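Local coordinates for Fe-regulated protein B (Neisseria meningitidis, PDB 4AIP) that probably carries iron across the bacterial outer membrane as a TonB-dependent transporter of the beta-barrel type, at residues D262-M271 with Q308-N319. Numbering follows the deposited sequence.
Sequences DDHRIVLSHM and QSNTNLAYTGKN. With N8E (3,6,9,12,15-pentaoxatricosan-1-ol), chain F.
The backbone carbonyl oxygen of Asn312 accepts two bonds: from Ser269 N, weak and bent, 3.0 Å (131° at the hydrogen), and from a water that also donates to Val267 O. A second water donates to Asn310 O, which also accepts Met271 N at 2.7 Å. The two N-H bonds belong to the antiparallel pairing of neighbouring barrel strands 264-276 and 302-318.

On the face bearing His270, its ND1 and Thr311 OG1 share a hydrogen bond of 2.8 Å made at the ring edge. Placing CG anti to the backbone N (chi1 178°) brings ND1 to Thr311, while another part of the ring edge meets the detergent, His270 CD2 lying 3.3 Å from N8E C05. Further along, Leu313 CD1 touches both Ile266 CG2 (3.6 Å) and Leu268 CG (3.9 Å). Tyr315 lies alongside His264, Tyr315 OH 3.0 Å from His264 CD2, and Gly317 N lies above one face of the phenol ring, offset toward the rim.

Arg265, on the other face, runs extended to Thr258 (hydrogen bond) and Asp213 (salt bridge). Backbone bonds hold the barrel wall together, while the face meeting detergent and the second subunit mixes aliphatic and polar groups; His270 NE2 is buried without a modelled partner.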
loop_
_atom_site.group_PDB
_atom_site.type_symbol
_atom_site.label_atom_id
_atom_site.label_comp_id
_atom_site.label_asym_id
_atom_site.label_seq_id
_atom_site.Cartn_x
_atom_site.Cartn_y
_atom_site.Cartn_z
ATOM N N ASP B 262 33.212 24.460 2.584
ATOM C CA ASP B 262 32.557 23.600 3.576
ATOM C C ASP B 262 32.145 24.283 4.850
ATOM O O ASP B 262 32.022 23.611 5.896
ATOM C CB ASP B 262 33.418 22.380 3.923
ATOM C CG ASP B 262 33.584 21.464 2.741
ATOM O OD1 ASP B 262 33.001 21.756 1.651
ATOM O OD2 ASP B 262 34.295 20.442 2.887
ATOM N N ASP B 263 31.929 25.591 4.765
ATOM C CA ASP B 263 31.517 26.346 5.914
ATOM C C ASP B 263 30.024 26.682 5.858
ATOM O O ASP B 263 29.455 27.258 6.770
ATOM C CB ASP B 263 32.493 27.520 6.150
ATOM C CG ASP B 263 33.816 27.065 6.849
ATOM O OD1 ASP B 263 33.839 26.047 7.616
ATOM O OD2 ASP B 263 34.854 27.724 6.628
ATOM N N HIS B 264 29.366 26.248 4.801
ATOM C CA HIS B 264 27.934 26.440 4.657
ATOM C C HIS B 264 27.185 25.156 4.260
ATOM O O HIS B 264 27.664 24.377 3.418
ATOM C CB HIS B 264 27.689 27.498 3.587
ATOM C CG HIS B 264 28.132 28.865 3.989
ATOM N ND1 HIS B 264 29.465 29.250 4.017
ATOM C CD2 HIS B 264 27.415 29.948 4.395
ATOM C CE1 HIS B 264 29.545 30.506 4.426
ATOM N NE2 HIS B 264 28.319 30.955 4.655
ATOM N N ARG B 265 26.003 24.948 4.841
ATOM C CA ARG B 265 25.177 23.811 4.478
ATOM C C ARG B 265 23.661 24.058 4.585
ATOM O O ARG B 265 23.194 24.530 5.634
ATOM C CB ARG B 265 25.558 22.611 5.317
ATOM C CG ARG B 265 24.760 21.312 4.911
ATOM C CD ARG B 265 25.229 20.084 5.675
ATOM N NE ARG B 265 24.499 18.861 5.311
ATOM C CZ ARG B 265 24.647 18.160 4.175
ATOM N NH1 ARG B 265 25.443 18.566 3.178
ATOM N NH2 ARG B 265 23.926 17.066 4.005
ATOM N N ILE B 266 22.901 23.704 3.528
ATOM C CA ILE B 266 21.434 23.743 3.586
ATOM C C ILE B 266 20.969 22.322 3.383
ATOM O O ILE B 266 21.442 21.663 2.491
ATOM C CB ILE B 266 20.799 24.662 2.537
ATOM C CG1 ILE B 266 21.095 26.104 2.870
ATOM C CG2 ILE B 266 19.299 24.562 2.539
ATOM C CD1 ILE B 266 21.686 26.910 1.710
ATOM N N VAL B 267 20.020 21.871 4.197
ATOM C CA VAL B 267 19.476 20.551 4.092
ATOM C C VAL B 267 17.959 20.605 4.069
ATOM O O VAL B 267 17.330 21.288 4.883
ATOM C CB VAL B 267 19.949 19.681 5.282
ATOM C CG1 VAL B 267 19.362 18.295 5.172
ATOM C CG2 VAL B 267 21.440 19.562 5.244
ATOM N N LEU B 268 17.354 19.903 3.138
ATOM C CA LEU B 268 15.901 19.837 3.150
ATOM C C LEU B 268 15.488 18.385 3.330
ATOM O O LEU B 268 16.005 17.481 2.593
ATOM C CB LEU B 268 15.364 20.343 1.828
ATOM C CG LEU B 268 14.283 21.393 1.823
ATOM C CD1 LEU B 268 13.720 21.368 0.401
ATOM C CD2 LEU B 268 13.156 21.192 2.793
ATOM N N SER B 269 14.494 18.199 4.198
ATOM C CA SER B 269 14.260 16.927 4.809
ATOM C C SER B 269 12.751 16.671 4.902
ATOM O O SER B 269 12.022 17.605 5.276
ATOM C CB SER B 269 14.886 17.053 6.183
ATOM O OG SER B 269 14.498 16.031 7.055
ATOM N N HIS B 270 12.256 15.478 4.545
ATOM C CA HIS B 270 10.887 15.144 4.928
ATOM C C HIS B 270 10.895 13.799 5.600
ATOM O O HIS B 270 11.483 12.859 5.042
ATOM C CB HIS B 270 9.882 15.149 3.769
ATOM C CG HIS B 270 8.501 14.747 4.191
ATOM N ND1 HIS B 270 7.598 15.648 4.693
ATOM C CD2 HIS B 270 7.883 13.544 4.226
ATOM C CE1 HIS B 270 6.473 15.032 4.999
ATOM N NE2 HIS B 270 6.630 13.746 4.753
ATOM N N MET B 271 10.259 13.705 6.771
ATOM C CA MET B 271 10.192 12.455 7.456
ATOM C C MET B 271 8.760 12.050 7.717
ATOM O O MET B 271 7.910 12.899 7.997
ATOM C CB MET B 271 10.942 12.539 8.743
ATOM C CG MET B 271 10.325 11.661 9.744
ATOM S SD MET B 271 10.968 11.746 11.378
ATOM C CE MET B 271 10.376 13.246 12.047
ATOM N N GLN B 308 3.489 10.764 12.370
ATOM C CA GLN B 308 4.264 11.945 12.676
ATOM C C GLN B 308 5.096 12.251 11.457
ATOM O O GLN B 308 5.804 11.345 10.916
ATOM C CB GLN B 308 5.172 11.718 13.893
ATOM C CG GLN B 308 5.655 12.989 14.567
ATOM C CD GLN B 308 6.611 12.722 15.731
ATOM O OE1 GLN B 308 7.745 12.336 15.529
ATOM N NE2 GLN B 308 6.149 12.938 16.942
ATOM N N SER B 309 5.036 13.509 11.025
ATOM C CA SER B 309 5.682 13.891 9.803
ATOM C C SER B 309 6.307 15.208 10.054
ATOM O O SER B 309 5.777 16.092 10.750
ATOM C CB SER B 309 4.730 14.066 8.614
ATOM O OG SER B 309 3.620 13.217 8.660
ATOM N N ASN B 310 7.411 15.400 9.382
ATOM C CA ASN B 310 8.122 16.598 9.557
ATOM C C ASN B 310 8.784 16.938 8.245
ATOM O O ASN B 310 9.573 16.130 7.726
ATOM C CB ASN B 310 9.214 16.366 10.608
ATOM C CG ASN B 310 9.836 17.677 11.071
ATOM O OD1 ASN B 310 9.177 18.723 10.979
ATOM N ND2 ASN B 310 11.103 17.640 11.543
ATOM N N THR B 311 8.451 18.106 7.701
ATOM C CA THR B 311 9.324 18.704 6.688
ATOM C C THR B 311 10.141 19.811 7.346
ATOM O O THR B 311 9.580 20.662 8.036
ATOM C CB THR B 311 8.545 19.326 5.504
ATOM O OG1 THR B 311 7.516 18.445 5.050
ATOM C CG2 THR B 311 9.449 19.566 4.380
ATOM N N ASN B 312 11.451 19.773 7.127
ATOM C CA ASN B 312 12.413 20.576 7.867
ATOM C C ASN B 312 13.410 21.203 6.930
ATOM O O ASN B 312 14.007 20.492 6.118
ATOM C CB ASN B 312 13.209 19.679 8.820
ATOM C CG ASN B 312 14.148 20.505 9.751
ATOM O OD1 ASN B 312 13.673 21.208 10.642
ATOM N ND2 ASN B 312 15.446 20.428 9.539
ATOM N N LEU B 313 13.614 22.519 7.049
ATOM C CA LEU B 313 14.692 23.186 6.342
ATOM C C LEU B 313 15.730 23.603 7.363
ATOM O O LEU B 313 15.380 24.246 8.374
ATOM C CB LEU B 313 14.199 24.422 5.644
ATOM C CG LEU B 313 15.270 25.215 4.853
ATOM C CD1 LEU B 313 15.852 24.447 3.675
ATOM C CD2 LEU B 313 14.604 26.500 4.299
ATOM N N ALA B 314 16.989 23.295 7.107
ATOM C CA ALA B 314 17.998 23.540 8.074
ATOM C C ALA B 314 19.148 24.139 7.415
ATOM O O ALA B 314 19.574 23.682 6.325
ATOM C CB ALA B 314 18.494 22.159 8.758
ATOM N N TYR B 315 19.751 25.094 8.104
ATOM C CA TYR B 315 20.933 25.742 7.591
ATOM C C TYR B 315 21.990 25.783 8.681
ATOM O O TYR B 315 21.672 26.056 9.832
ATOM C CB TYR B 315 20.595 27.165 7.160
ATOM C CG TYR B 315 21.816 28.018 6.940
ATOM C CD1 TYR B 315 22.669 27.759 5.890
ATOM C CD2 TYR B 315 22.117 29.079 7.789
ATOM C CE1 TYR B 315 23.792 28.521 5.670
ATOM C CE2 TYR B 315 23.223 29.880 7.552
ATOM C CZ TYR B 315 24.053 29.586 6.498
ATOM O OH TYR B 315 25.185 30.341 6.303
ATOM N N THR B 316 23.245 25.513 8.337
ATOM C CA THR B 316 24.334 25.859 9.226
ATOM C C THR B 316 25.491 26.555 8.483
ATOM O O THR B 316 26.019 26.039 7.487
ATOM C CB THR B 316 24.854 24.671 10.076
ATOM O OG1 THR B 316 25.984 24.109 9.427
ATOM C CG2 THR B 316 23.802 23.558 10.299
ATOM N N GLY B 317 25.865 27.735 8.976
ATOM C CA GLY B 317 27.047 28.449 8.490
ATOM C C GLY B 317 28.077 28.627 9.592
ATOM O O GLY B 317 27.740 28.800 10.745
ATOM N N LYS B 318 29.337 28.582 9.207
ATOM C CA LYS B 318 30.470 28.683 10.109
ATOM C C LYS B 318 31.423 29.734 9.563
ATOM O O LYS B 318 31.579 29.798 8.342
ATOM C CB LYS B 318 31.228 27.364 10.071
ATOM C CG LYS B 318 31.021 26.479 11.250
ATOM C CD LYS B 318 31.742 25.196 11.050
ATOM C CE LYS B 318 30.927 24.272 10.167
ATOM N NZ LYS B 318 31.480 22.923 10.337
ATOM N N ASN B 319 32.097 30.526 10.411
ATOM C CA ASN B 319 33.095 31.524 9.928
ATOM C C ASN B 319 32.481 32.571 8.995
ATOM O O ASN B 319 32.983 32.833 7.902
ATOM C CB ASN B 319 34.313 30.860 9.241
ATOM C CG ASN B 319 35.115 29.951 10.190
ATOM O OD1 ASN B 319 34.943 29.972 11.424
ATOM N ND2 ASN B 319 36.007 29.157 9.612
HETATM C C01 N8E F . 4.948 10.290 1.796
HETATM C C02 N8E F . 5.954 10.990 2.690
HETATM C C03 N8E F . 7.240 10.184 2.798
HETATM C C04 N8E F . 8.219 10.427 1.654
HETATM C C05 N8E F . 9.237 11.508 1.951
HETATM C C06 N8E F . 9.642 12.254 0.679
HETATM C C07 N8E F . 8.741 13.396 0.356
HETATM C C08 N8E F . 9.409 14.520 -0.439
HETATM O O09 N8E F . 10.356 15.216 0.358
HETATM C C10 N8E F . 11.083 16.248 -0.261
HETATM C C11 N8E F . 12.395 16.509 0.475
HETATM O O12 N8E F . 13.461 16.398 -0.445
HETATM C C13 N8E F . 14.237 15.209 -0.518
HETATM C C14 N8E F . 15.071 15.370 -1.784
HETATM O O15 N8E F . 15.138 14.134 -2.503
HETATM C C16 N8E F . 14.970 14.262 -3.917
HETATM C C17 N8E F . 16.305 14.571 -4.562
HETATM O O18 N8E F . 16.963 13.323 -4.800
HETATM C C19 N8E F . 18.368 13.333 -4.483
HETATM C C20 N8E F . 19.307 13.960 -5.528
HETATM O O21 N8E F . 20.340 14.724 -4.883
HETATM C C22 N8E F . 21.584 14.037 -4.827
HETATM C C23 N8E F . 22.591 15.011 -5.398
HETATM O O24 N8E F . 23.858 14.355 -5.596
HETATM O O HOH W 1 16.401 19.475 7.178
HETATM O O HOH W 2 12.221 16.179 8.185
#